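Local coordinates for protein 1-deoxy-D-xylulose 5-phosphate reductoisomerase (PDB 4ZQG) that catalyses the NAD(P)H-dependent rearrangement and reduction of 1-deoxy-D-xylulose 5-phosphate to 2-C-methyl-D-erythritol 4-phosphate in the MEP pathway, and binds the inhibitor fosmidomycin, at residues 371-376 against 396-401; 174-179 against 243-248; 34-39 against 95-100; 184-189 against 263-268. One frame throughout, in Å; residues are numbered along the deposited sequence.

Along the chain, contact 3 closes first, inside the N-terminal Rossmann-type sheet; contacts 2 and 4 follow with their segments alternating, and contact 1 comes last, in the C-terminal helices. Contacts 2 and 4 are neighbours, their centres about 12 Å apart, and they meet where Leu245 and Phe243 pack on Leu185. Both lie round the four-stranded mixed sheet; contact 4 borders the fosmidomycin pocket at Ala189, and the Phe243 side chain of contact 2 is about 11 Å from magnesium. Contacts 1 and 3 stand alone, with centres about 36 Å from each other and more than 30 Å from the other two. The set samples the nucleotide-binding, catalytic and C-terminal helical parts of the enzyme.

Contact 1: residues 371-376 against 396-401; sequences KTIAQD and KKVRKI
Lys397 reaches from the long helix 387-409 to the short helix 371-374 and the residues after it, joining two helices of the C-terminal helical domain of the reductoisomerase. The contact has two unlike halves. On the buried side, Ile373 and Ile401 lie alongside, running opposite ways: Ile373 CG1 lies 3.8 Å from Ile401 CD1, and Ile373 CD1 comes to 3.9 Å from Ile401 CG2. Val398 borders the same patch more loosely, its CG2 standing 4.3 Å from Ile373 CG1. Helix 333-351 closes over this greasy side, where Ile373 touches Ala338 and Val398 touches Thr341, while Met394 adds to it from one turn earlier in helix 387-409.

The other half faces solvent and is held by polar bonds. Thr372 is exposed, yet its methyl CG2 lies across the lysine chain and packs 3.4 Å from Lys397 CE. Lys397 gets this far because its chain is fully extended, starting with CG anti to the backbone N (chi1 -175°). Two oxygens, Thr372 O and Asp376 OD2, then bind the ammonium group. One bond goes to the carbonyl of the short helix, Lys397 NZ to Thr372 O at 3.0 Å, with the donor tilted 34° from the carbonyl plane. The other is a salt bridge to Asp376, which comes from the opposite direction: Lys397 NZ sits 3.0 Å from Asp376 OD2, on the syn side of that oxygen and 26° out of the carboxylate plane.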
loop_
_atom_site.group_PDB
_atom_site.type_symbol
_atom_site.label_atom_id
_atom_site.label_comp_id
_atom_site.label_asym_id
_atom_site.label_seq_id
_atom_site.Cartn_x
_atom_site.Cartn_y
_atom_site.Cartn_z
ATOM N N LYS A 371 -27.794 -33.378 5.522
ATOM C CA LYS A 371 -27.390 -34.166 6.690
ATOM C C LYS A 371 -26.289 -35.177 6.361
ATOM O O LYS A 371 -25.402 -35.429 7.181
ATOM C CB LYS A 371 -28.590 -34.855 7.338
ATOM C CG LYS A 371 -29.572 -33.881 7.981
ATOM N N THR A 372 -26.314 -35.716 5.153
ATOM C CA THR A 372 -25.298 -36.691 4.732
ATOM C C THR A 372 -23.934 -36.050 4.502
ATOM O O THR A 372 -22.892 -36.665 4.735
ATOM C CB THR A 372 -25.778 -37.458 3.486
ATOM O OG1 THR A 372 -27.081 -37.964 3.774
ATOM C CG2 THR A 372 -24.865 -38.620 3.144
ATOM N N ILE A 373 -23.934 -34.813 4.051
ATOM C CA ILE A 373 -22.693 -34.091 3.928
ATOM C C ILE A 373 -22.218 -33.693 5.341
ATOM O O ILE A 373 -21.088 -33.980 5.734
ATOM C CB ILE A 373 -22.873 -32.898 2.959
ATOM C CG1 ILE A 373 -22.927 -33.443 1.531
ATOM C CG2 ILE A 373 -21.742 -31.888 3.086
ATOM C CD1 ILE A 373 -23.573 -32.526 0.516
ATOM N N ALA A 374 -23.107 -33.097 6.124
ATOM C CA ALA A 374 -22.738 -32.634 7.472
ATOM C C ALA A 374 -22.103 -33.684 8.414
ATOM O O ALA A 374 -21.382 -33.315 9.347
ATOM C CB ALA A 374 -23.929 -31.966 8.141
ATOM N N GLN A 375 -22.345 -34.973 8.183
ATOM C CA GLN A 375 -21.679 -36.004 8.993
ATOM C C GLN A 375 -20.164 -35.872 8.994
ATOM O O GLN A 375 -19.524 -36.268 9.966
ATOM C CB GLN A 375 -22.011 -37.451 8.572
ATOM C CG GLN A 375 -23.302 -37.670 7.793
ATOM C CD GLN A 375 -23.591 -39.134 7.388
ATOM O OE1 GLN A 375 -24.629 -39.692 7.743
ATOM N NE2 GLN A 375 -22.696 -39.737 6.629
ATOM N N ASP A 376 -19.590 -35.369 7.904
ATOM C CA ASP A 376 -18.134 -35.418 7.727
ATOM C C ASP A 376 -17.469 -34.104 8.122
ATOM O O ASP A 376 -16.233 -33.994 8.141
ATOM C CB ASP A 376 -17.776 -35.805 6.282
ATOM C CG ASP A 376 -18.256 -37.202 5.905
ATOM O OD1 ASP A 376 -18.024 -38.161 6.671
ATOM O OD2 ASP A 376 -18.863 -37.359 4.823
ATOM N N LYS A 396 -15.665 -36.793 -3.626
ATOM C CA LYS A 396 -16.483 -37.750 -4.456
ATOM C C LYS A 396 -17.920 -37.722 -3.967
ATOM O O LYS A 396 -18.867 -37.682 -4.746
ATOM C CB LYS A 396 -15.956 -39.203 -4.422
ATOM C CG LYS A 396 -14.744 -39.508 -5.300
ATOM N N LYS A 397 -18.056 -37.670 -2.652
ATOM C CA LYS A 397 -19.360 -37.661 -2.041
ATOM C C LYS A 397 -20.183 -36.419 -2.372
ATOM O O LYS A 397 -21.343 -36.519 -2.768
ATOM C CB LYS A 397 -19.211 -37.807 -0.542
ATOM C CG LYS A 397 -20.534 -37.942 0.188
ATOM C CD LYS A 397 -20.250 -38.408 1.595
ATOM C CE LYS A 397 -21.504 -38.406 2.438
ATOM N NZ LYS A 397 -21.212 -38.945 3.793
ATOM N N VAL A 398 -19.600 -35.246 -2.211
ATOM C CA VAL A 398 -20.321 -34.031 -2.563
ATOM C C VAL A 398 -20.630 -34.010 -4.053
ATOM O O VAL A 398 -21.730 -33.589 -4.468
ATOM C CB VAL A 398 -19.530 -32.765 -2.187
ATOM C CG1 VAL A 398 -20.277 -31.520 -2.640
ATOM C CG2 VAL A 398 -19.318 -32.741 -0.674
ATOM N N ARG A 399 -19.676 -34.500 -4.853
ATOM C CA ARG A 399 -19.925 -34.644 -6.317
ATOM C C ARG A 399 -21.240 -35.374 -6.586
ATOM O O ARG A 399 -22.125 -34.827 -7.230
ATOM C CB ARG A 399 -18.722 -35.267 -7.062
ATOM C CG ARG A 399 -17.772 -34.201 -7.623
ATOM C CD ARG A 399 -16.412 -34.716 -8.110
ATOM N NE ARG A 399 -15.299 -33.811 -7.760
ATOM C CZ ARG A 399 -15.080 -32.614 -8.305
ATOM N NH1 ARG A 399 -15.873 -32.138 -9.272
ATOM N NH2 ARG A 399 -14.065 -31.874 -7.847
ATOM N N LYS A 400 -21.387 -36.560 -6.004
ATOM C CA LYS A 400 -22.628 -37.357 -6.126
ATOM C C LYS A 400 -23.871 -36.579 -5.675
ATOM O O LYS A 400 -24.853 -36.498 -6.406
ATOM C CB LYS A 400 -22.498 -38.652 -5.322
ATOM C CG LYS A 400 -23.797 -39.444 -5.141
ATOM C CD LYS A 400 -23.995 -39.962 -3.714
ATOM C CE LYS A 400 -22.960 -41.022 -3.357
ATOM N NZ LYS A 400 -22.994 -41.276 -1.896
ATOM N N ILE A 401 -23.813 -35.976 -4.477
ATOM C CA ILE A 401 -25.009 -35.414 -3.845
ATOM C C ILE A 401 -25.420 -34.126 -4.507
ATOM O O ILE A 401 -26.614 -33.870 -4.710
ATOM C CB ILE A 401 -24.800 -35.209 -2.339
ATOM C CG1 ILE A 401 -24.628 -36.555 -1.676
ATOM C CG2 ILE A 401 -25.995 -34.517 -1.726
ATOM C CD1 ILE A 401 -24.481 -36.503 -0.192
#

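Contact 2: residues 174-179 against 243-248; sequences AIHHTS and FDLKEH
The backbones of Ile175 and Phe243 come nearest here, 7.6 Å between CA atoms, as a 3-10 turn of the loop before strand 182-189 passes the end of helix 230-243; there Asp244 leaves the helical path with a positive phi of 60°. Asp244 points its side chain toward the other segment, where it meets His176. His176 NE2 donates to Asp244 OD1 over 2.8 Å, and the N-H...O angle of 147° is somewhat bent. The acceptor lies almost exactly in the imidazole plane, whereas the donor is well out of the carboxylate plane. The two planes themselves are 83° apart.

Ile175 touches both its neighbour His176 and the other segment. Its CG2 methyl sits over the centre of the His176 ring, 3.8 Å above the plane. Across the contact, CG2 of Ile175 touches Phe243 O at 3.5 Å and Leu245 CD2 at 4.0 Å. The CD1 end of Ile175 reaches the same leucine methyl, so Leu245 CD2 is held against both branches, the two side chains lying crosswise. Ile168 of helix 166-170 also packs on Ile175, and Leu185 of strand 182-189 on Leu245.

Further along the loop, Ser179 bonds to Glu292 of the second subunit. In sum, a His-carboxylate hydrogen bond ties a connecting loop to the C-terminal end of helix 230-243, the helix that carries the magnesium ligand Glu235, beside the mixed sheet of the catalytic region.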
loop_
_atom_site.group_PDB
_atom_site.type_symbol
_atom_site.label_atom_id
_atom_site.label_comp_id
_atom_site.label_asym_id
_atom_site.label_seq_id
_atom_site.Cartn_x
_atom_site.Cartn_y
_atom_site.Cartn_z
ATOM N N ALA A 174 3.411 -14.985 12.675
ATOM C CA ALA A 174 3.861 -13.707 13.201
ATOM C C ALA A 174 2.766 -12.645 13.213
ATOM O O ALA A 174 2.858 -11.683 13.987
ATOM C CB ALA A 174 5.050 -13.190 12.409
ATOM N N ILE A 175 1.741 -12.796 12.377
ATOM C CA ILE A 175 0.612 -11.864 12.346
ATOM C C ILE A 175 -0.222 -11.808 13.620
ATOM O O ILE A 175 -1.109 -10.964 13.740
ATOM C CB ILE A 175 -0.349 -12.212 11.204
ATOM C CG1 ILE A 175 -1.187 -11.010 10.811
ATOM C CG2 ILE A 175 -1.260 -13.379 11.574
ATOM C CD1 ILE A 175 -1.949 -11.171 9.529
ATOM N N HIS A 176 -0.011 -12.714 14.562
ATOM C CA HIS A 176 -0.781 -12.646 15.810
ATOM C C HIS A 176 -0.030 -11.890 16.872
ATOM O O HIS A 176 -0.579 -11.638 17.907
ATOM C CB HIS A 176 -1.153 -14.036 16.317
ATOM C CG HIS A 176 -1.914 -14.845 15.312
ATOM N ND1 HIS A 176 -3.253 -14.639 15.068
ATOM C CD2 HIS A 176 -1.528 -15.851 14.490
ATOM C CE1 HIS A 176 -3.666 -15.493 14.150
ATOM N NE2 HIS A 176 -2.637 -16.239 13.783
ATOM N N HIS A 177 1.216 -11.552 16.611
ATOM C CA HIS A 177 1.995 -10.705 17.492
ATOM C C HIS A 177 1.444 -9.282 17.268
ATOM O O HIS A 177 1.423 -8.784 16.140
ATOM C CB HIS A 177 3.471 -10.823 17.130
ATOM C CG HIS A 177 4.416 -10.329 18.176
ATOM N ND1 HIS A 177 4.055 -9.452 19.189
ATOM C CD2 HIS A 177 5.742 -10.555 18.337
ATOM C CE1 HIS A 177 5.110 -9.182 19.939
ATOM N NE2 HIS A 177 6.149 -9.827 19.436
ATOM N N THR A 178 0.928 -8.661 18.330
ATOM C CA THR A 178 0.111 -7.459 18.190
ATOM C C THR A 178 0.953 -6.217 17.883
ATOM O O THR A 178 0.410 -5.213 17.440
ATOM C CB THR A 178 -0.800 -7.227 19.430
ATOM O OG1 THR A 178 -0.005 -6.951 20.570
ATOM C CG2 THR A 178 -1.674 -8.453 19.745
ATOM N N SER A 179 2.261 -6.284 18.132
ATOM C CA SER A 179 3.246 -5.320 17.629
ATOM C C SER A 179 3.084 -4.903 16.187
ATOM O O SER A 179 3.289 -3.737 15.868
ATOM C CB SER A 179 4.633 -5.923 17.706
ATOM O OG SER A 179 5.141 -5.706 18.981
ATOM N N PHE A 243 -2.940 -16.392 5.443
ATOM C CA PHE A 243 -2.510 -15.383 6.381
ATOM C C PHE A 243 -2.820 -15.746 7.830
ATOM O O PHE A 243 -2.593 -14.959 8.730
ATOM C CB PHE A 243 -3.156 -14.082 5.984
ATOM C CG PHE A 243 -2.864 -13.701 4.581
ATOM C CD1 PHE A 243 -3.876 -13.539 3.665
ATOM C CD2 PHE A 243 -1.565 -13.510 4.181
ATOM C CE1 PHE A 243 -3.596 -13.193 2.363
ATOM C CE2 PHE A 243 -1.289 -13.128 2.907
ATOM C CZ PHE A 243 -2.311 -12.992 1.993
ATOM N N ASP A 244 -3.279 -16.973 8.024
ATOM C CA ASP A 244 -3.443 -17.574 9.319
ATOM C C ASP A 244 -4.413 -16.814 10.231
ATOM O O ASP A 244 -4.133 -16.630 11.406
ATOM C CB ASP A 244 -2.100 -17.747 9.989
ATOM C CG ASP A 244 -2.168 -18.715 11.095
ATOM O OD1 ASP A 244 -1.703 -18.383 12.205
ATOM O OD2 ASP A 244 -2.779 -19.790 10.895
ATOM N N LEU A 245 -5.563 -16.436 9.662
ATOM C CA LEU A 245 -6.617 -15.715 10.345
ATOM C C LEU A 245 -7.945 -16.456 10.241
ATOM O O LEU A 245 -8.053 -17.446 9.503
ATOM C CB LEU A 245 -6.787 -14.368 9.667
ATOM C CG LEU A 245 -5.580 -13.439 9.658
ATOM C CD1 LEU A 245 -5.915 -12.212 8.845
ATOM C CD2 LEU A 245 -5.180 -13.005 11.068
ATOM N N LYS A 246 -8.971 -15.952 10.927
ATOM C CA LYS A 246 -10.344 -16.459 10.820
ATOM C C LYS A 246 -11.183 -15.469 10.059
ATOM O O LYS A 246 -10.778 -14.357 9.868
ATOM C CB LYS A 246 -10.966 -16.691 12.190
ATOM C CG LYS A 246 -10.117 -17.520 13.126
ATOM C CD LYS A 246 -10.154 -18.965 12.743
ATOM C CE LYS A 246 -9.329 -19.781 13.704
ATOM N NZ LYS A 246 -9.518 -21.194 13.300
ATOM N N GLU A 247 -12.345 -15.880 9.588
ATOM C CA GLU A 247 -13.098 -15.057 8.650
ATOM C C GLU A 247 -13.541 -13.708 9.201
ATOM O O GLU A 247 -13.712 -12.782 8.437
ATOM C CB GLU A 247 -14.311 -15.801 8.058
ATOM C CG GLU A 247 -15.310 -16.376 9.057
ATOM C CD GLU A 247 -16.067 -15.316 9.861
ATOM O OE1 GLU A 247 -16.433 -14.293 9.256
ATOM O OE2 GLU A 247 -16.323 -15.516 11.083
ATOM N N HIS A 248 -13.765 -13.600 10.501
ATOM C CA HIS A 248 -14.220 -12.319 11.083
ATOM C C HIS A 248 -13.188 -11.223 10.810
ATOM O O HIS A 248 -13.554 -10.098 10.518
ATOM C CB HIS A 248 -14.562 -12.435 12.587
ATOM C CG HIS A 248 -13.403 -12.799 13.437
ATOM N ND1 HIS A 248 -12.620 -11.861 14.061
ATOM C CD2 HIS A 248 -12.849 -13.995 13.720
ATOM C CE1 HIS A 248 -11.635 -12.458 14.704
ATOM N NE2 HIS A 248 -11.751 -13.757 14.510
#

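Contact 3: residues 34-39 against 95-100; sequences RIHALT and DEAVDT
Asp95 OD2 is gripped by two groups: His36 NE2 donates to it over 3.0 Å, and Lys58 forms a salt bridge to the same oxygen. The histidine approaches from well above the carboxylate plane, and the two flat groups are turned 80° against each other. The other oxygen serves its own loop. Asp95 OD1 accepts from Ala97 N at 2.7 Å through its anti lone pair, so an Asx turn holds the carboxylate while a type I beta turn, Asp95 to Val98, folds round it.

His36 stretches out from its strand, chi1 of 177° swinging the ring away from the backbone N, and the ring is pressed between polar and apolar neighbours. Val98 CG2 packs closely at 3.3 Å from His36 CD2, and Ala97 CB lies 3.7 Å from His36 CE1. At the far nitrogen, ND1, the guanidinium of Arg34 comes edge-on, its NH1 and NH2 both giving weak bonds of 3.4 Å to His36 ND1. The weak acceptance at ND1 is consistent with a ring protonated at NE2.

Lys122 bonds to the carbonyls of Asp95 and Val98. The contact thus pins the loop that leads into strand 100-103 against strand 33-39; both strands flank strand 7-12 in the parallel sheet of a Rossmann-type, nucleotide-binding domain.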
loop_
_atom_site.group_PDB
_atom_site.type_symbol
_atom_site.label_atom_id
_atom_site.label_comp_id
_atom_site.label_asym_id
_atom_site.label_seq_id
_atom_site.Cartn_x
_atom_site.Cartn_y
_atom_site.Cartn_z
ATOM N N ARG A 34 14.677 -21.028 -16.019
ATOM C CA ARG A 34 14.802 -22.208 -16.860
ATOM C C ARG A 34 13.499 -22.998 -16.733
ATOM O O ARG A 34 13.098 -23.320 -15.626
ATOM C CB ARG A 34 15.998 -23.078 -16.375
ATOM C CG ARG A 34 16.088 -24.454 -17.029
ATOM C CD ARG A 34 17.330 -25.274 -16.654
ATOM N NE ARG A 34 17.136 -26.064 -15.435
ATOM C CZ ARG A 34 16.416 -27.181 -15.347
ATOM N NH1 ARG A 34 15.784 -27.686 -16.413
ATOM N NH2 ARG A 34 16.319 -27.790 -14.171
ATOM N N ILE A 35 12.856 -23.347 -17.842
ATOM C CA ILE A 35 11.655 -24.179 -17.779
ATOM C C ILE A 35 12.017 -25.653 -17.685
ATOM O O ILE A 35 12.522 -26.216 -18.593
ATOM C CB ILE A 35 10.772 -24.038 -19.009
ATOM C CG1 ILE A 35 10.449 -22.580 -19.323
ATOM C CG2 ILE A 35 9.511 -24.847 -18.820
ATOM C CD1 ILE A 35 10.005 -21.762 -18.163
ATOM N N HIS A 36 11.743 -26.289 -16.574
ATOM C CA HIS A 36 12.003 -27.688 -16.445
ATOM C C HIS A 36 10.784 -28.490 -16.842
ATOM O O HIS A 36 10.938 -29.580 -17.360
ATOM C CB HIS A 36 12.379 -27.976 -15.019
ATOM C CG HIS A 36 12.602 -29.415 -14.734
ATOM N ND1 HIS A 36 13.817 -30.030 -14.937
ATOM C CD2 HIS A 36 11.773 -30.358 -14.228
ATOM C CE1 HIS A 36 13.719 -31.298 -14.583
ATOM N NE2 HIS A 36 12.499 -31.513 -14.123
ATOM N N ALA A 37 9.571 -27.984 -16.615
ATOM C CA ALA A 37 8.385 -28.752 -16.970
ATOM C C ALA A 37 7.177 -27.904 -17.238
ATOM O O ALA A 37 7.097 -26.819 -16.770
ATOM C CB ALA A 37 8.065 -29.758 -15.897
ATOM N N LEU A 38 6.254 -28.425 -18.041
ATOM C CA LEU A 38 5.014 -27.737 -18.419
ATOM C C LEU A 38 3.947 -28.802 -18.471
ATOM O O LEU A 38 4.258 -29.902 -18.828
ATOM C CB LEU A 38 5.133 -27.125 -19.812
ATOM C CG LEU A 38 6.262 -26.140 -20.049
ATOM C CD1 LEU A 38 6.355 -25.819 -21.523
ATOM C CD2 LEU A 38 6.006 -24.859 -19.297
ATOM N N THR A 39 2.715 -28.501 -18.097
ATOM C CA THR A 39 1.664 -29.488 -18.116
ATOM C C THR A 39 0.400 -28.924 -18.661
ATOM O O THR A 39 0.134 -27.741 -18.503
ATOM C CB THR A 39 1.306 -30.010 -16.722
ATOM O OG1 THR A 39 0.326 -29.168 -16.076
ATOM C CG2 THR A 39 2.564 -30.210 -15.859
ATOM N N ASP A 95 10.040 -33.073 -8.195
ATOM C CA ASP A 95 11.236 -33.372 -8.928
ATOM C C ASP A 95 12.418 -32.674 -8.264
ATOM O O ASP A 95 12.391 -31.465 -7.989
ATOM C CB ASP A 95 11.011 -32.940 -10.389
ATOM C CG ASP A 95 12.127 -33.343 -11.318
ATOM O OD1 ASP A 95 13.297 -33.107 -10.947
ATOM O OD2 ASP A 95 11.812 -33.848 -12.439
ATOM N N GLU A 96 13.473 -33.454 -8.026
ATOM C CA GLU A 96 14.672 -32.960 -7.338
ATOM C C GLU A 96 15.261 -31.776 -8.096
ATOM O O GLU A 96 15.857 -30.915 -7.511
ATOM C CB GLU A 96 15.682 -34.101 -7.139
ATOM C CG GLU A 96 17.029 -33.727 -6.525
ATOM N N ALA A 97 15.033 -31.713 -9.399
ATOM C CA ALA A 97 15.632 -30.674 -10.241
ATOM C C ALA A 97 14.825 -29.399 -10.390
ATOM O O ALA A 97 15.291 -28.469 -11.045
ATOM C CB ALA A 97 15.910 -31.251 -11.634
ATOM N N VAL A 98 13.620 -29.380 -9.823
ATOM C CA VAL A 98 12.719 -28.225 -9.883
ATOM C C VAL A 98 12.889 -27.341 -8.651
ATOM O O VAL A 98 12.766 -27.814 -7.528
ATOM C CB VAL A 98 11.263 -28.707 -9.894
ATOM C CG1 VAL A 98 10.301 -27.561 -9.767
ATOM C CG2 VAL A 98 10.955 -29.433 -11.159
ATOM N N ASP A 99 13.125 -26.050 -8.845
ATOM C CA ASP A 99 13.131 -25.100 -7.732
ATOM C C ASP A 99 11.718 -24.604 -7.436
ATOM O O ASP A 99 11.310 -24.555 -6.289
ATOM C CB ASP A 99 13.997 -23.861 -8.030
ATOM C CG ASP A 99 15.479 -24.176 -8.191
ATOM O OD1 ASP A 99 16.131 -23.490 -8.994
ATOM O OD2 ASP A 99 16.012 -25.090 -7.535
ATOM N N THR A 100 10.979 -24.205 -8.457
ATOM C CA THR A 100 9.761 -23.453 -8.247
ATOM C C THR A 100 8.592 -24.040 -8.982
ATOM O O THR A 100 8.724 -24.399 -10.106
ATOM C CB THR A 100 9.967 -21.981 -8.637
ATOM O OG1 THR A 100 11.006 -21.438 -7.813
ATOM C CG2 THR A 100 8.683 -21.140 -8.398
#

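Contact 4: residues 184-189 against 263-268; sequences KLWLTA and LVEYVD
Trp186 and Glu265 lie side by side on one face of the mixed four-stranded sheet, where strands 182-189 and 260-266 run antiparallel. The indole edge meets the carboxylate: Trp186 NE1 donates to Glu265 OE1 over 3.0 Å, nearly straight at 167°. OE1 lies in the ring plane, while the indole meets it on the anti side of the carboxylate, somewhat out of its plane. Lys184 flanks Glu265 on the same face, its CG 3.1 Å from Glu265 OE1. Bends at chi3 and chi4 curl the lysine back toward that oxygen. Leu303 and Pro300 of the second subunit pack on Trp186 and Glu265, respectively.

On the opposite face Leu185 CD2 touches Val264 CG2 at 3.8 Å, with Ile160 of helix 155-162 against both residues. The backbones form two hydrogen-bonded pairs. Trp186 N to Leu263 O, 2.8 Å, and Leu263 N to Trp186 O, 2.9 Å, frame one; in the other, Lys184 with Glu265, the bond from Lys184 N to Glu265 O is weak.

Lys184 NZ makes a long salt bridge of 3.5 Å to Glu265 OE1, and a water spans the two, donating to Glu265 OE1 and weakly accepting from Lys184 NZ.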
loop_
_atom_site.group_PDB
_atom_site.type_symbol
_atom_site.label_atom_id
_atom_site.label_comp_id
_atom_site.label_asym_id
_atom_site.label_seq_id
_atom_site.Cartn_x
_atom_site.Cartn_y
_atom_site.Cartn_z
ATOM N N LYS A 184 -7.301 -5.906 10.307
ATOM C CA LYS A 184 -8.081 -6.776 9.457
ATOM C C LYS A 184 -7.670 -6.671 8.003
ATOM O O LYS A 184 -6.938 -5.756 7.634
ATOM C CB LYS A 184 -9.554 -6.461 9.642
ATOM C CG LYS A 184 -10.007 -5.094 9.200
ATOM C CD LYS A 184 -11.536 -5.078 9.125
ATOM C CE LYS A 184 -12.172 -4.950 10.523
ATOM N NZ LYS A 184 -12.639 -3.560 10.702
ATOM N N LEU A 185 -8.120 -7.631 7.183
ATOM C CA LEU A 185 -7.781 -7.655 5.742
ATOM C C LEU A 185 -9.022 -7.311 4.965
ATOM O O LEU A 185 -10.101 -7.724 5.342
ATOM C CB LEU A 185 -7.271 -9.024 5.328
ATOM C CG LEU A 185 -6.127 -9.608 6.151
ATOM C CD1 LEU A 185 -5.683 -10.935 5.580
ATOM C CD2 LEU A 185 -4.939 -8.665 6.200
ATOM N N TRP A 186 -8.887 -6.517 3.917
ATOM C CA TRP A 186 -10.032 -6.148 3.097
ATOM C C TRP A 186 -9.829 -6.738 1.695
ATOM O O TRP A 186 -8.816 -6.427 1.038
ATOM C CB TRP A 186 -10.132 -4.643 3.002
ATOM C CG TRP A 186 -10.613 -4.054 4.233
ATOM C CD1 TRP A 186 -9.874 -3.729 5.339
ATOM C CD2 TRP A 186 -11.968 -3.738 4.555
ATOM N NE1 TRP A 186 -10.687 -3.237 6.301
ATOM C CE2 TRP A 186 -11.970 -3.199 5.837
ATOM C CE3 TRP A 186 -13.176 -3.826 3.861
ATOM C CZ2 TRP A 186 -13.116 -2.777 6.456
ATOM C CZ3 TRP A 186 -14.328 -3.377 4.488
ATOM C CH2 TRP A 186 -14.284 -2.864 5.765
ATOM N N LEU A 187 -10.740 -7.609 1.266
ATOM C CA LEU A 187 -10.721 -8.163 -0.100
ATOM C C LEU A 187 -11.595 -7.319 -0.988
ATOM O O LEU A 187 -12.761 -7.147 -0.700
ATOM C CB LEU A 187 -11.232 -9.610 -0.137
ATOM C CG LEU A 187 -10.332 -10.665 0.470
ATOM C CD1 LEU A 187 -11.101 -11.929 0.719
ATOM C CD2 LEU A 187 -9.173 -10.919 -0.427
ATOM N N THR A 188 -11.029 -6.791 -2.062
ATOM C CA THR A 188 -11.808 -6.066 -3.081
ATOM C C THR A 188 -12.502 -7.076 -4.036
ATOM O O THR A 188 -11.969 -8.118 -4.317
ATOM C CB THR A 188 -10.877 -5.104 -3.856
ATOM O OG1 THR A 188 -9.569 -5.717 -3.991
ATOM C CG2 THR A 188 -10.700 -3.842 -3.083
ATOM N N ALA A 189 -13.679 -6.732 -4.526
ATOM C CA ALA A 189 -14.438 -7.563 -5.412
ATOM C C ALA A 189 -15.031 -6.695 -6.506
ATOM O O ALA A 189 -15.643 -5.642 -6.198
ATOM C CB ALA A 189 -15.574 -8.193 -4.644
ATOM N N LEU A 263 -6.743 -4.492 0.559
ATOM C CA LEU A 263 -6.093 -3.655 1.551
ATOM C C LEU A 263 -5.794 -4.400 2.843
ATOM O O LEU A 263 -6.403 -5.436 3.154
ATOM C CB LEU A 263 -6.916 -2.390 1.831
ATOM C CG LEU A 263 -7.604 -1.717 0.637
ATOM C CD1 LEU A 263 -8.984 -2.282 0.430
ATOM C CD2 LEU A 263 -7.729 -0.228 0.849
ATOM N N VAL A 264 -4.816 -3.880 3.567
ATOM C CA VAL A 264 -4.536 -4.288 4.900
ATOM C C VAL A 264 -4.676 -3.094 5.818
ATOM O O VAL A 264 -3.949 -2.125 5.701
ATOM C CB VAL A 264 -3.127 -4.814 5.006
ATOM C CG1 VAL A 264 -2.808 -5.140 6.436
ATOM C CG2 VAL A 264 -3.003 -6.061 4.145
ATOM N N GLU A 265 -5.634 -3.193 6.736
ATOM C CA GLU A 265 -5.901 -2.186 7.748
ATOM C C GLU A 265 -5.101 -2.420 9.005
ATOM O O GLU A 265 -5.180 -3.483 9.568
ATOM C CB GLU A 265 -7.370 -2.238 8.111
ATOM C CG GLU A 265 -7.736 -1.305 9.239
ATOM C CD GLU A 265 -9.210 -1.178 9.452
ATOM O OE1 GLU A 265 -10.009 -1.999 8.917
ATOM O OE2 GLU A 265 -9.553 -0.245 10.212
ATOM N N TYR A 266 -4.346 -1.400 9.419
ATOM C CA TYR A 266 -3.551 -1.384 10.648
ATOM C C TYR A 266 -4.215 -0.583 11.798
ATOM O O TYR A 266 -5.133 0.211 11.596
ATOM C CB TYR A 266 -2.166 -0.806 10.358
ATOM C CG TYR A 266 -1.314 -1.681 9.450
ATOM C CD1 TYR A 266 -0.334 -2.513 9.980
ATOM C CD2 TYR A 266 -1.486 -1.673 8.078
ATOM C CE1 TYR A 266 0.447 -3.292 9.181
ATOM C CE2 TYR A 266 -0.715 -2.464 7.265
ATOM C CZ TYR A 266 0.248 -3.286 7.809
ATOM O OH TYR A 266 1.028 -4.104 6.995
ATOM N N VAL A 267 -3.715 -0.798 13.012
ATOM C CA VAL A 267 -4.340 -0.267 14.216
ATOM C C VAL A 267 -4.249 1.229 14.369
ATOM O O VAL A 267 -5.101 1.806 15.025
ATOM C CB VAL A 267 -3.806 -0.934 15.502
ATOM C CG1 VAL A 267 -4.295 -2.376 15.561
ATOM C CG2 VAL A 267 -2.290 -0.889 15.556
ATOM N N ASP A 268 -3.218 1.839 13.782
ATOM C CA ASP A 268 -3.050 3.282 13.770
ATOM C C ASP A 268 -3.892 4.012 12.751
ATOM O O ASP A 268 -3.833 5.246 12.669
ATOM C CB ASP A 268 -1.575 3.683 13.570
ATOM C CG ASP A 268 -0.935 3.064 12.296
ATOM O OD1 ASP A 268 -1.622 2.872 11.278
ATOM O OD2 ASP A 268 0.281 2.809 12.340
HETATM O O HOH W 1 -12.924 -0.718 9.283
#